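Local coordinates for protein putative fimbrium subunit Fim1C (Bacteroides uniformis, PDB 4K4K) that is a putative component of the fimbrium tip and so probably takes part in the cell adhesion and biofilm formation that fimbriae mediate, at residues G152-D157 with I255-V260; A161-S166 with T221-E226. One frame throughout, in Å; residues are numbered along the deposited sequence.

Contact 1: G152-D157 with I255-V260; sequences GTSLTD and ISKAGV
The type I beta turn S256 to G259, which folds strand 247-256 back into strand 259-268 as a beta hairpin, is met by S154 and L155 of the loop that follows strand 132-150. The sole direct polar bond between the two segments runs from K257 N to S154 OG, 2.9 Å long and nearly straight at 162°. A chi1 of 68° sets this hydroxyl between the S154 backbone N and carbonyl carbon, where it faces the start of the turn and also lies 3.4 Å from S256 CA. The same S154 OG is hydrogen-bonded to D151 OD2, while D151 OD1 takes the amides of T153 and L155, so one aspartate bonds two loop amides and the hydroxyl, and probably fixes that hydroxyl's rotation. L155 CD1 rests 3.8 Å from I255 CG2 and also touches S256 C. Its other methyl, CD2, is 4.0 Å from K257 CG as the two side chains pass each other at a slant. K257, extended beyond CG, runs its methylenes alongside S154, CE coming within 3.8 Å of S154 O. Within the turn, G259 O is gripped by S256 N from one side of the carbonyl plane and by S256 OG from the other, the hydroxyl bond being 2.9 Å. L155 also packs on A150 and L160, and I255 on I148 and F230. With an alanine here in place of S154, K257 N would probably lose its acceptor and D151 OD2 one of its mates, leaving the turn held to the loop mainly by apolar packing. A neutral hydroxyl thus couples a turn amide to a carboxylate, beside the apolar packing of L155 on I255 and on the methylenes of K257.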
ATOM      1  N   GLY A 152     -17.332 -24.768  14.283  1.00 33.37           N
ATOM      2  CA  GLY A 152     -18.483 -25.565  13.847  1.00 34.54           C
ATOM      3  C   GLY A 152     -18.991 -26.536  14.901  1.00 42.06           C
ATOM      4  O   GLY A 152     -19.868 -27.370  14.629  1.00 43.46           O
ATOM      5  N   THR A 153     -18.464 -26.438  16.126  1.00 37.06           N
ATOM      6  CA  THR A 153     -18.844 -27.329  17.221  1.00 37.98           C
ATOM      7  C   THR A 153     -19.354 -26.494  18.394  1.00 39.60           C
ATOM      8  O   THR A 153     -20.572 -26.405  18.602  1.00 37.67           O
ATOM      9  CB  THR A 153     -17.670 -28.258  17.591  1.00 42.67           C
ATOM     10  OG1 THR A 153     -16.511 -27.464  17.835  1.00 39.81           O
ATOM     11  CG2 THR A 153     -17.363 -29.278  16.504  1.00 46.51           C
ATOM     12  N   SER A 154     -18.436 -25.856  19.139  1.00 35.68           N
ATOM     13  CA  SER A 154     -18.803 -25.017  20.276  1.00 35.85           C
ATOM     14  C   SER A 154     -19.501 -23.744  19.777  1.00 37.02           C
ATOM     15  O   SER A 154     -20.362 -23.192  20.462  1.00 37.19           O
ATOM     16  CB  SER A 154     -17.566 -24.670  21.105  1.00 37.58           C
ATOM     17  OG  SER A 154     -16.650 -23.820  20.432  1.00 38.00           O
ATOM     18  N   LEU A 155     -19.139 -23.309  18.563  1.00 33.66           N
ATOM     19  CA  LEU A 155     -19.655 -22.113  17.920  1.00 33.04           C
ATOM     20  C   LEU A 155     -19.948 -22.364  16.448  1.00 38.09           C
ATOM     21  O   LEU A 155     -19.372 -23.265  15.834  1.00 35.90           O
ATOM     22  CB  LEU A 155     -18.621 -20.953  18.032  1.00 32.08           C
ATOM     23  CG  LEU A 155     -18.203 -20.478  19.442  1.00 35.78           C
ATOM     24  CD1 LEU A 155     -17.025 -19.529  19.359  1.00 33.93           C
ATOM     25  CD2 LEU A 155     -19.355 -19.787  20.163  1.00 36.71           C
ATOM     26  N   THR A 156     -20.797 -21.497  15.871  1.00 36.12           N
ATOM     27  CA  THR A 156     -21.156 -21.512  14.455  1.00 36.12           C
ATOM     28  C   THR A 156     -20.776 -20.163  13.883  1.00 38.40           C
ATOM     29  O   THR A 156     -20.574 -19.201  14.636  1.00 36.35           O
ATOM     30  CB  THR A 156     -22.651 -21.850  14.238  1.00 43.99           C
ATOM     31  OG1 THR A 156     -23.440 -20.698  14.531  1.00 44.48           O
ATOM     32  CG2 THR A 156     -23.123 -23.037  15.061  1.00 41.20           C
ATOM     33  N   ASP A 157     -20.636 -20.079  12.559  1.00 36.38           N
ATOM     34  CA  ASP A 157     -20.275 -18.810  11.926  1.00 36.62           C
ATOM     35  C   ASP A 157     -21.256 -17.691  12.312  1.00 42.86           C
ATOM     36  O   ASP A 157     -20.824 -16.556  12.530  1.00 41.99           O
ATOM     37  CB  ASP A 157     -20.181 -18.963  10.405  1.00 39.39           C
ATOM     38  CG  ASP A 157     -18.865 -19.543   9.918  1.00 46.61           C
ATOM     39  OD1 ASP A 157     -18.030 -19.936  10.771  1.00 47.25           O
ATOM     40  OD2 ASP A 157     -18.672 -19.614   8.687  1.00 50.28           O
ATOM     41  N   ILE A 255     -12.303 -19.798  15.605  1.00 27.80           N
ATOM     42  CA  ILE A 255     -12.705 -19.445  16.955  1.00 27.34           C
ATOM     43  C   ILE A 255     -13.569 -20.540  17.584  1.00 32.55           C
ATOM     44  O   ILE A 255     -14.543 -21.020  16.985  1.00 31.11           O
ATOM     45  CB  ILE A 255     -13.415 -18.066  16.985  1.00 28.90           C
ATOM     46  CG1 ILE A 255     -12.529 -16.965  16.317  1.00 27.71           C
ATOM     47  CG2 ILE A 255     -13.841 -17.680  18.427  1.00 31.18           C
ATOM     48  CD1 ILE A 255     -13.178 -15.532  16.287  1.00 31.05           C
ATOM     49  N   SER A 256     -13.209 -20.907  18.824  1.00 31.69           N
ATOM     50  CA  SER A 256     -13.920 -21.865  19.648  1.00 33.60           C
ATOM     51  C   SER A 256     -14.173 -21.221  21.024  1.00 38.07           C
ATOM     52  O   SER A 256     -13.564 -20.195  21.321  1.00 37.13           O
ATOM     53  CB  SER A 256     -13.110 -23.157  19.755  1.00 39.49           C
ATOM     54  OG  SER A 256     -12.138 -23.103  20.781  1.00 53.62           O
ATOM     55  N   LYS A 257     -15.052 -21.789  21.847  1.00 39.14           N
ATOM     56  CA  LYS A 257     -15.282 -21.261  23.194  1.00 39.34           C
ATOM     57  C   LYS A 257     -13.991 -21.395  24.032  1.00 45.36           C
ATOM     58  O   LYS A 257     -13.714 -20.545  24.868  1.00 45.87           O
ATOM     59  CB  LYS A 257     -16.445 -21.984  23.875  1.00 41.62           C
ATOM     60  CG  LYS A 257     -17.810 -21.482  23.427  1.00 41.10           C
ATOM     61  CD  LYS A 257     -18.925 -22.211  24.188  1.00 46.46           C
ATOM     62  CE  LYS A 257     -20.294 -21.627  23.917  1.00 52.49           C
ATOM     63  NZ  LYS A 257     -21.339 -22.262  24.782  1.00 51.55           N
ATOM     64  N   ALA A 258     -13.181 -22.426  23.752  1.00 41.52           N
ATOM     65  CA  ALA A 258     -11.931 -22.686  24.445  1.00 41.72           C
ATOM     66  C   ALA A 258     -10.803 -21.724  24.015  1.00 46.30           C
ATOM     67  O   ALA A 258      -9.798 -21.625  24.717  1.00 48.13           O
ATOM     68  CB  ALA A 258     -11.504 -24.122  24.203  1.00 43.37           C
ATOM     69  N   GLY A 259     -10.974 -21.042  22.884  1.00 40.36           N
ATOM     70  CA  GLY A 259      -9.976 -20.113  22.370  1.00 39.68           C
ATOM     71  C   GLY A 259      -9.844 -20.097  20.864  1.00 40.61           C
ATOM     72  O   GLY A 259     -10.634 -20.729  20.152  1.00 40.89           O
ATOM     73  N   VAL A 260      -8.831 -19.369  20.371  1.00 33.09           N
ATOM     74  CA  VAL A 260      -8.625 -19.227  18.937  1.00 33.04           C
ATOM     75  C   VAL A 260      -7.398 -20.008  18.483  1.00 36.77           C
ATOM     76  O   VAL A 260      -6.470 -20.242  19.261  1.00 38.57           O
ATOM     77  CB  VAL A 260      -8.536 -17.746  18.460  1.00 37.18           C
ATOM     78  CG1 VAL A 260      -9.764 -16.942  18.860  1.00 37.40           C
ATOM     79  CG2 VAL A 260      -7.270 -17.069  18.953  1.00 37.58           C
TER

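Contact 2: A161-S166 with T221-E226; sequences AGTTVS and TVPGLE
T221 O is gripped from several directions: T164 N gives it a hydrogen bond of 3.1 Å at 158°, T163 CA turns a C-H to it at 3.3 Å, and a water adds a weak bond. That water also donates to G162 O at 2.8 Å, bridging the two segments just beyond the T164-T221 pair, firmly at G162 O and weakly at T221 O. T221 N returns a bond to T164 O, also 3.1 Å long, making T164 and T221 an antiparallel hydrogen-bonded pair. Their side chains leave the sheet on one face and lie side by side, T164 OG1 coming 3.4 Å from T221 CB; T221 has two conformers, so the placing of its hydroxyl is doubtful. The pair lies at the start of strand 164-177 and the end of strand 217-222, in the fimbrillin-like region of the transthyretin clan, with V165 pointing to the other face, onto I146, I148 and F220. T163 brings its hydroxyl beside its own backbone N (chi1 -63°), where OG1 bonds to L160 O and sits 3.8 Å from V222 CG2. V222 itself packs on L160 and F230, while T163 reaches I148. Farther out the two segments diverge, and the P223 ring packs against the backbone of G162, CG 3.6 Å from G162 O. At G162 (phi 89°, psi 5°) a beta carbon would probably lie too close to P223 CG and to A161 O.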
ATOM      1  N   ALA A 161     -21.142 -13.317  14.153  1.00 40.98           N
ATOM      2  CA  ALA A 161     -21.636 -12.127  13.462  1.00 41.97           C
ATOM      3  C   ALA A 161     -21.316 -10.891  14.297  1.00 44.36           C
ATOM      4  O   ALA A 161     -21.588 -10.863  15.509  1.00 44.23           O
ATOM      5  CB  ALA A 161     -23.139 -12.238  13.224  1.00 44.14           C
ATOM      6  N   GLY A 162     -20.687  -9.924  13.657  1.00 39.96           N
ATOM      7  CA  GLY A 162     -20.312  -8.663  14.286  1.00 39.21           C
ATOM      8  C   GLY A 162     -18.953  -8.640  14.954  1.00 41.39           C
ATOM      9  O   GLY A 162     -18.606  -7.628  15.574  1.00 40.04           O
ATOM     10  N   THR A 163     -18.151  -9.747  14.827  1.00 36.69           N
ATOM     11  CA  THR A 163     -16.817  -9.798  15.435  1.00 34.86           C
ATOM     12  C   THR A 163     -15.954  -8.638  14.933  1.00 36.40           C
ATOM     13  O   THR A 163     -15.876  -8.399  13.725  1.00 35.88           O
ATOM     14  CB  THR A 163     -16.131 -11.166  15.177  1.00 36.09           C
ATOM     15  OG1 THR A 163     -16.896 -12.185  15.808  1.00 35.48           O
ATOM     16  CG2 THR A 163     -14.688 -11.217  15.687  1.00 32.49           C
ATOM     17  N   THR A 164     -15.297  -7.923  15.855  1.00 30.69           N
ATOM     18  CA  THR A 164     -14.377  -6.836  15.485  1.00 30.48           C
ATOM     19  C   THR A 164     -12.950  -7.335  15.688  1.00 31.84           C
ATOM     20  O   THR A 164     -12.715  -8.242  16.487  1.00 30.91           O
ATOM     21  CB  THR A 164     -14.653  -5.552  16.271  1.00 43.80           C
ATOM     22  OG1 THR A 164     -14.462  -5.817  17.658  1.00 49.14           O
ATOM     23  CG2 THR A 164     -16.034  -4.987  16.013  1.00 43.58           C
ATOM     24  N   VAL A 165     -12.004  -6.756  14.948  1.00 28.94           N
ATOM     25  CA  VAL A 165     -10.604  -7.166  14.993  1.00 27.45           C
ATOM     26  C   VAL A 165      -9.733  -5.935  15.134  1.00 28.96           C
ATOM     27  O   VAL A 165      -9.913  -4.972  14.382  1.00 27.87           O
ATOM     28  CB  VAL A 165     -10.197  -7.989  13.716  1.00 31.81           C
ATOM     29  CG1 VAL A 165      -8.786  -8.586  13.846  1.00 31.27           C
ATOM     30  CG2 VAL A 165     -11.212  -9.082  13.404  1.00 32.60           C
ATOM     31  N   SER A 166      -8.751  -5.991  16.030  1.00 25.50           N
ATOM     32  CA  SER A 166      -7.761  -4.926  16.159  1.00 24.79           C
ATOM     33  C   SER A 166      -6.382  -5.546  16.365  1.00 27.42           C
ATOM     34  O   SER A 166      -6.284  -6.724  16.720  1.00 28.10           O
ATOM     35  CB  SER A 166      -8.131  -3.974  17.296  1.00 29.71           C
ATOM     36  OG  SER A 166      -7.999  -4.624  18.548  1.00 32.36           O
ATOM     37  N   THR A 221     -13.195  -9.388  19.320  1.00 31.52           N
ATOM     38  CA  THR A 221     -14.305  -9.146  20.255  0.50 32.46           C
ATOM     39  C   THR A 221     -15.550  -9.750  19.622  1.00 37.39           C
ATOM     40  O   THR A 221     -15.966  -9.283  18.558  1.00 36.54           O
ATOM     41  CB  THR A 221     -14.434  -7.641  20.551  0.50 36.84           C
ATOM     42  OG1 THR A 221     -13.139  -7.100  20.825  0.50 33.86           O
ATOM     43  CG2 THR A 221     -15.394  -7.345  21.706  0.50 36.46           C
ATOM     44  N   VAL A 222     -16.109 -10.792  20.238  1.00 37.96           N
ATOM     45  CA  VAL A 222     -17.260 -11.507  19.726  1.00 39.65           C
ATOM     46  C   VAL A 222     -18.528 -11.079  20.481  1.00 49.83           C
ATOM     47  O   VAL A 222     -18.696 -11.450  21.641  1.00 50.97           O
ATOM     48  CB  VAL A 222     -17.022 -13.038  19.804  1.00 43.07           C
ATOM     49  CG1 VAL A 222     -18.157 -13.800  19.139  1.00 43.32           C
ATOM     50  CG2 VAL A 222     -15.673 -13.423  19.175  1.00 42.05           C
ATOM     51  N   PRO A 223     -19.439 -10.326  19.826  1.00 51.62           N
ATOM     52  CA  PRO A 223     -20.671  -9.885  20.520  1.00 54.33           C
ATOM     53  C   PRO A 223     -21.559 -11.042  20.972  1.00 63.78           C
ATOM     54  O   PRO A 223     -22.127 -10.973  22.066  1.00 65.02           O
ATOM     55  CB  PRO A 223     -21.384  -9.021  19.479  1.00 56.21           C
ATOM     56  CG  PRO A 223     -20.366  -8.677  18.480  1.00 59.03           C
ATOM     57  CD  PRO A 223     -19.387  -9.809  18.447  1.00 53.63           C
ATOM     58  N   GLY A 224     -21.625 -12.101  20.158  1.00 63.00           N
ATOM     59  CA  GLY A 224     -22.398 -13.311  20.430  1.00 65.58           C
ATOM     60  C   GLY A 224     -22.048 -13.981  21.745  1.00 72.79           C
ATOM     61  O   GLY A 224     -22.919 -14.573  22.392  1.00 74.36           O
ATOM     62  N   LEU A 225     -20.768 -13.869  22.156  1.00 69.00           N
ATOM     63  CA  LEU A 225     -20.257 -14.406  23.416  1.00 69.16           C
ATOM     64  C   LEU A 225     -20.203 -13.286  24.476  1.00 74.66           C
ATOM     65  O   LEU A 225     -19.236 -13.190  25.231  1.00 74.63           O
ATOM     66  CB  LEU A 225     -18.871 -15.047  23.203  1.00 68.36           C
ATOM     67  CG  LEU A 225     -18.825 -16.349  22.413  1.00 72.64           C
ATOM     68  CD1 LEU A 225     -17.471 -16.548  21.796  1.00 72.06           C
ATOM     69  CD2 LEU A 225     -19.172 -17.539  23.288  1.00 75.51           C
ATOM     70  N   GLU A 226     -21.270 -12.451  24.526  1.00 72.08           N
ATOM     71  CA  GLU A 226     -21.477 -11.299  25.422  1.00 72.25           C
ATOM     72  C   GLU A 226     -20.257 -10.331  25.402  1.00 74.26           C
ATOM     73  O   GLU A 226     -19.786  -9.882  26.455  1.00 74.83           O
ATOM     74  CB  GLU A 226     -21.826 -11.752  26.861  1.00 74.72           C
TER
HETATM   75  O   HOH W   1     -17.917  -6.522  18.013  1.00 38.71           O
HETATM   76  O   HOH W   2     -11.161  -6.304  18.775  1.00 32.56           O

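From the N terminus, strand 132-150 leads into 152-157, and a short loop then runs on to 161-166 at the start of strand 164-177. Contact 2 closes first, where strand 217-222 returns to 164-177 across 54 intervening residues. The chain runs through strand 228-233 and along strand 247-256, whose end opens 255-260, so contact 1 closes a loop of 97 residues with contact 2 nested inside it. Their centres lie about 12 Å apart, and they touch where L155 CD2 meets L225 CD2 at 3.9 Å. Contact 1 ties the loop after 132-150 to the hairpin of 247-256 and 259-268; contact 2 joins the start of 164-177 to the end of 217-222.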